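Local atomic coordinates of benzyl alcohol dehydrogenase (Acinetobacter calcoaceticus, PDB entry 1F8F), a protein that catalyses the oxidation of benzyl alcohol to benzaldehyde with NAD as cofactor, probably at a zinc-containing active site. Residues A[7-12]-A[22-27]; A[346-351]-A[366-371]. All coordinates share one frame; numbering follows the deposited sequence.

In the fold
Both contacts are partly buried and hold different elements. Contact 1 joins the two strands of the N-terminal hairpin, and contact 2 closes a parallel beta-alpha-beta unit near the C-terminus. Their centres are about 15 Å apart; contact 2 lies nearer the chain's centre in space, at about 18 Å against about 24 Å. Contact 1 rests on four backbone hydrogen bonds with one apolar face of aliphatic side chains. Contact 2 has two such bonds and relies more on side chains, as a strand passing into a helix offers them. They touch where Phe-348 and Ile-351 of contact 2 pack on Ile-8 and Ala-10 of contact 1, joining the hairpin to the crossover unit.

Contact 1: A[7-12]-A[22-27]; sequences IIAAVT and QALKIR
Val-11 covers one face of the Gln-22 side-chain amide: its CB stands 3.9 Å from Gln-22 CD, almost straight above it, and its CG2 lies 3.5 Å from OE1. The other end of that amide, NE2, is hydrogen-bonded to Glu-20. A long, extended glutamine suits this place because its flat end can spread over a branched valine while its NE2 still finds a partner. Behind it the backbones pair antiparallel. Ala-9 and Gln-22 exchange two N-H to O bonds; Ile-7 N to Leu-24 O and Leu-24 N to Ile-7 O are shorter and straighter, both 2.7 Å. On the face of Ile-7 and Leu-24, Ala-9 CB touches Leu-24 CD1 at 4.2 Å; a small alanine leaves room for the leucine branch. Ile-7 CG1 sits between its backbone N and carbonyl carbon (chi1 65°), which brings it 3.5 Å from Leu-24 O, while CG2, beside the N, meets Ile-26 CG2 at 3.9 Å. Ile-8 and Ala-23 occupy the more exposed face. The strand segments are strongly twisted, with 118° between their directions. This beta hairpin of strands 5-11 and 20-26 lays its buried face, through Ile-7 and Ile-26, against strand 148-152 of the neighbouring mixed sheet.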
loop_
_atom_site.group_PDB
_atom_site.type_symbol
_atom_site.label_atom_id
_atom_site.label_comp_id
_atom_site.label_asym_id
_atom_site.label_seq_id
_atom_site.Cartn_x
_atom_site.Cartn_y
_atom_site.Cartn_z
ATOM N N ILE A 7 24.203 39.825 -17.294
ATOM C CA ILE A 7 24.828 38.800 -16.467
ATOM C C ILE A 7 25.978 38.019 -17.130
ATOM O O ILE A 7 26.102 37.991 -18.368
ATOM C CB ILE A 7 23.763 37.703 -16.141
ATOM C CG1 ILE A 7 23.335 36.968 -17.416
ATOM C CG2 ILE A 7 22.506 38.209 -15.438
ATOM C CD1 ILE A 7 22.638 35.649 -17.196
ATOM N N ILE A 8 26.691 37.181 -16.340
ATOM C CA ILE A 8 27.727 36.280 -16.828
ATOM C C ILE A 8 27.232 34.835 -16.774
ATOM O O ILE A 8 26.738 34.436 -15.716
ATOM C CB ILE A 8 29.020 36.351 -15.950
ATOM C CG1 ILE A 8 29.634 37.751 -15.834
ATOM C CG2 ILE A 8 30.057 35.319 -16.410
ATOM C CD1 ILE A 8 29.894 38.509 -17.125
ATOM N N ALA A 9 27.342 34.014 -17.797
ATOM C CA ALA A 9 26.894 32.623 -17.695
ATOM C C ALA A 9 27.841 31.727 -18.458
ATOM O O ALA A 9 28.289 32.186 -19.490
ATOM C CB ALA A 9 25.496 32.411 -18.271
ATOM N N ALA A 10 28.031 30.499 -18.070
ATOM C CA ALA A 10 28.868 29.559 -18.775
ATOM C C ALA A 10 28.114 28.915 -19.931
ATOM O O ALA A 10 27.157 28.159 -19.698
ATOM C CB ALA A 10 29.337 28.475 -17.794
ATOM N N VAL A 11 28.569 29.048 -21.171
ATOM C CA VAL A 11 27.935 28.485 -22.346
ATOM C C VAL A 11 28.601 27.232 -22.885
ATOM O O VAL A 11 29.838 27.137 -22.926
ATOM C CB VAL A 11 27.948 29.579 -23.442
ATOM C CG1 VAL A 11 27.529 28.977 -24.783
ATOM C CG2 VAL A 11 27.097 30.792 -23.093
ATOM N N THR A 12 27.835 26.231 -23.320
ATOM C CA THR A 12 28.382 25.040 -23.932
ATOM C C THR A 12 28.153 25.155 -25.437
ATOM O O THR A 12 27.085 24.799 -25.911
ATOM C CB THR A 12 27.702 23.789 -23.378
ATOM O OG1 THR A 12 28.009 23.569 -21.995
ATOM C CG2 THR A 12 28.167 22.564 -24.134
ATOM N N GLN A 22 30.514 33.978 -20.759
ATOM C CA GLN A 22 30.066 34.936 -21.761
ATOM C C GLN A 22 29.178 35.998 -21.138
ATOM O O GLN A 22 28.676 35.762 -20.041
ATOM C CB GLN A 22 29.332 34.247 -22.919
ATOM C CG GLN A 22 30.137 33.495 -23.933
ATOM C CD GLN A 22 29.470 32.806 -25.091
ATOM O OE1 GLN A 22 28.304 33.013 -25.460
ATOM N NE2 GLN A 22 30.174 31.911 -25.793
ATOM N N ALA A 23 29.011 37.160 -21.766
ATOM C CA ALA A 23 28.113 38.167 -21.212
ATOM C C ALA A 23 26.731 38.044 -21.887
ATOM O O ALA A 23 26.668 38.015 -23.123
ATOM C CB ALA A 23 28.622 39.585 -21.412
ATOM N N LEU A 24 25.679 37.932 -21.063
ATOM C CA LEU A 24 24.323 37.791 -21.605
ATOM C C LEU A 24 23.300 38.638 -20.854
ATOM O O LEU A 24 23.573 39.376 -19.889
ATOM C CB LEU A 24 23.938 36.330 -21.597
ATOM C CG LEU A 24 24.693 35.152 -22.161
ATOM C CD1 LEU A 24 23.909 33.844 -21.929
ATOM C CD2 LEU A 24 25.009 35.135 -23.636
ATOM N N LYS A 25 22.028 38.578 -21.291
ATOM C CA LYS A 25 20.969 39.328 -20.638
ATOM C C LYS A 25 19.736 38.487 -20.263
ATOM O O LYS A 25 19.300 37.603 -20.957
ATOM C CB LYS A 25 20.451 40.525 -21.436
ATOM C CG LYS A 25 21.360 41.739 -21.349
ATOM C CD LYS A 25 21.967 42.041 -22.716
ATOM C CE LYS A 25 21.286 43.258 -23.320
ATOM N NZ LYS A 25 20.197 42.914 -24.290
ATOM N N ILE A 26 19.177 38.864 -19.117
ATOM C CA ILE A 26 17.996 38.136 -18.640
ATOM C C ILE A 26 16.864 39.117 -18.357
ATOM O O ILE A 26 17.076 40.212 -17.802
ATOM C CB ILE A 26 18.378 37.251 -17.438
ATOM C CG1 ILE A 26 17.243 36.291 -17.130
ATOM C CG2 ILE A 26 18.705 38.185 -16.269
ATOM C CD1 ILE A 26 17.529 34.841 -16.931
ATOM N N ARG A 27 15.656 38.677 -18.741
ATOM C CA ARG A 27 14.484 39.528 -18.556
ATOM C C ARG A 27 13.822 39.389 -17.203
ATOM O O ARG A 27 14.074 38.428 -16.473
ATOM C CB ARG A 27 13.464 39.193 -19.649
ATOM C CG ARG A 27 12.533 38.049 -19.323
ATOM C CD ARG A 27 11.648 37.623 -20.475
ATOM N NE ARG A 27 11.036 36.334 -20.243
ATOM C CZ ARG A 27 10.274 35.797 -19.325
ATOM N NH1 ARG A 27 9.837 36.439 -18.255
ATOM N NH2 ARG A 27 9.919 34.527 -19.488
#

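Contact 2: A[346-351]-A[366-371]; sequences YAFDEI and PIIKIA
Ile-368 packs against both Phe-348 and Ile-351, and its branching at CB makes this possible. From CB, the CG2 methyl goes to the aromatic side, lying 3.6 Å from Phe-348 CD1. The other branch turns to the helix: CG1 rests 3.8 Å from Ile-351 CG1, and the terminal CD1 meets the same atom at 4.1 Å. The chi1 of -53° sets CG1 beside the backbone N and CG2 beside the carbonyl, which parts the two branches between these neighbours. Phe-348 is gripped again by Ile-370, whose CG1 lies over the centre of the ring, 4.2 Å from the centroid and 7° off its normal, a CH-pi contact. At the opposite end, Pro-366 and the Tyr-346 ring run side by side, with Pro-366 CB 3.8 Å from Tyr-346 CE1; the tyrosine hydroxyl is hydrogen-bonded to Asp-357 and Thr-363, so its apolar ring packs while its polar tip is satisfied. Parallel backbone bonds run from Tyr-346 N to Ile-367 O (3.1 Å) and Lys-369 N to Tyr-346 O (3.2 Å). Glu-350, at the N-cap position, reaches back along the chain, its OE1 taking the Ala-347 N-H at 2.7 Å from above the carboxylate plane. In this beta-alpha-beta unit helix 351-360 links parallel strands 343-347 and 365-369, and 365-369 pairs antiparallel with strand 33-42 on its other side.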
loop_
_atom_site.group_PDB
_atom_site.type_symbol
_atom_site.label_atom_id
_atom_site.label_comp_id
_atom_site.label_asym_id
_atom_site.label_seq_id
_atom_site.Cartn_x
_atom_site.Cartn_y
_atom_site.Cartn_z
ATOM N N TYR A 346 34.656 24.642 -6.071
ATOM C CA TYR A 346 35.555 25.148 -7.079
ATOM C C TYR A 346 35.198 26.591 -7.431
ATOM O O TYR A 346 33.995 26.846 -7.295
ATOM C CB TYR A 346 35.346 24.289 -8.340
ATOM C CG TYR A 346 35.795 22.847 -8.247
ATOM C CD1 TYR A 346 35.039 21.879 -7.591
ATOM C CD2 TYR A 346 36.997 22.470 -8.821
ATOM C CE1 TYR A 346 35.463 20.563 -7.517
ATOM C CE2 TYR A 346 37.436 21.157 -8.735
ATOM C CZ TYR A 346 36.666 20.201 -8.086
ATOM O OH TYR A 346 37.131 18.893 -8.007
ATOM N N ALA A 347 36.080 27.437 -7.951
ATOM C CA ALA A 347 35.676 28.760 -8.425
ATOM C C ALA A 347 34.967 28.700 -9.777
ATOM O O ALA A 347 35.244 27.780 -10.595
ATOM C CB ALA A 347 36.945 29.611 -8.592
ATOM N N PHE A 348 34.143 29.690 -10.151
ATOM C CA PHE A 348 33.464 29.724 -11.437
ATOM C C PHE A 348 34.394 29.547 -12.630
ATOM O O PHE A 348 34.134 28.754 -13.527
ATOM C CB PHE A 348 32.683 31.034 -11.593
ATOM C CG PHE A 348 31.531 31.005 -12.562
ATOM C CD1 PHE A 348 31.060 29.821 -13.104
ATOM C CD2 PHE A 348 30.869 32.173 -12.891
ATOM C CE1 PHE A 348 29.989 29.793 -13.988
ATOM C CE2 PHE A 348 29.800 32.175 -13.773
ATOM C CZ PHE A 348 29.362 30.986 -14.328
ATOM N N ASP A 349 35.593 30.159 -12.568
ATOM C CA ASP A 349 36.571 30.005 -13.631
ATOM C C ASP A 349 37.266 28.660 -13.541
ATOM O O ASP A 349 38.185 28.441 -14.342
ATOM C CB ASP A 349 37.548 31.187 -13.680
ATOM C CG ASP A 349 38.435 31.331 -12.473
ATOM O OD1 ASP A 349 38.665 30.394 -11.674
ATOM O OD2 ASP A 349 38.978 32.443 -12.240
ATOM N N GLU A 350 36.906 27.726 -12.656
ATOM C CA GLU A 350 37.500 26.398 -12.650
ATOM C C GLU A 350 36.469 25.328 -13.034
ATOM O O GLU A 350 36.684 24.118 -12.924
ATOM C CB GLU A 350 38.126 26.047 -11.307
ATOM C CG GLU A 350 39.062 27.083 -10.699
ATOM C CD GLU A 350 39.385 26.866 -9.236
ATOM O OE1 GLU A 350 38.526 26.472 -8.415
ATOM O OE2 GLU A 350 40.578 27.078 -8.879
ATOM N N ILE A 351 35.352 25.725 -13.608
ATOM C CA ILE A 351 34.243 24.846 -13.968
ATOM C C ILE A 351 34.670 23.719 -14.886
ATOM O O ILE A 351 34.279 22.583 -14.552
ATOM C CB ILE A 351 33.040 25.668 -14.449
ATOM C CG1 ILE A 351 31.793 24.760 -14.529
ATOM C CG2 ILE A 351 33.355 26.292 -15.812
ATOM C CD1 ILE A 351 30.581 25.403 -15.174
ATOM N N PRO A 366 30.919 18.079 -7.065
ATOM C CA PRO A 366 31.403 19.476 -7.215
ATOM C C PRO A 366 30.297 20.491 -7.058
ATOM O O PRO A 366 29.115 20.229 -7.351
ATOM C CB PRO A 366 32.000 19.509 -8.602
ATOM C CG PRO A 366 31.874 18.136 -9.228
ATOM C CD PRO A 366 30.877 17.367 -8.375
ATOM N N ILE A 367 30.570 21.697 -6.587
ATOM C CA ILE A 367 29.712 22.852 -6.404
ATOM C C ILE A 367 30.418 24.118 -6.900
ATOM O O ILE A 367 31.565 24.406 -6.534
ATOM C CB ILE A 367 29.184 23.114 -5.002
ATOM C CG1 ILE A 367 28.450 21.894 -4.414
ATOM C CG2 ILE A 367 28.190 24.291 -5.077
ATOM C CD1 ILE A 367 27.719 22.099 -3.100
ATOM N N ILE A 368 29.943 24.640 -8.033
ATOM C CA ILE A 368 30.510 25.833 -8.655
ATOM C C ILE A 368 30.039 27.043 -7.866
ATOM O O ILE A 368 28.840 27.392 -7.871
ATOM C CB ILE A 368 30.140 25.911 -10.170
ATOM C CG1 ILE A 368 30.500 24.655 -10.911
ATOM C CG2 ILE A 368 30.929 27.059 -10.844
ATOM C CD1 ILE A 368 29.566 23.545 -11.257
ATOM N N LYS A 369 30.931 27.699 -7.138
ATOM C CA LYS A 369 30.633 28.954 -6.435
ATOM C C LYS A 369 30.584 30.099 -7.460
ATOM O O LYS A 369 31.534 30.218 -8.217
ATOM C CB LYS A 369 31.612 29.374 -5.368
ATOM C CG LYS A 369 31.510 28.668 -4.035
ATOM C CD LYS A 369 32.533 29.336 -3.076
ATOM C CE LYS A 369 32.828 28.372 -1.934
ATOM N NZ LYS A 369 33.120 29.090 -0.656
ATOM N N ILE A 370 29.478 30.801 -7.503
ATOM C CA ILE A 370 29.160 31.818 -8.480
ATOM C C ILE A 370 29.069 33.242 -7.944
ATOM O O ILE A 370 29.810 34.081 -8.444
ATOM C CB ILE A 370 27.862 31.381 -9.179
ATOM C CG1 ILE A 370 28.170 30.136 -10.021
ATOM C CG2 ILE A 370 27.303 32.505 -10.047
ATOM C CD1 ILE A 370 26.984 29.413 -10.622
ATOM N N ALA A 371 28.276 33.506 -6.911
ATOM C CA ALA A 371 28.238 34.779 -6.224
ATOM C C ALA A 371 29.536 34.945 -5.406
ATOM O O ALA A 371 30.216 33.908 -5.151
ATOM C CB ALA A 371 27.103 34.870 -5.210
ATOM O OXT ALA A 371 29.815 36.079 -4.960
#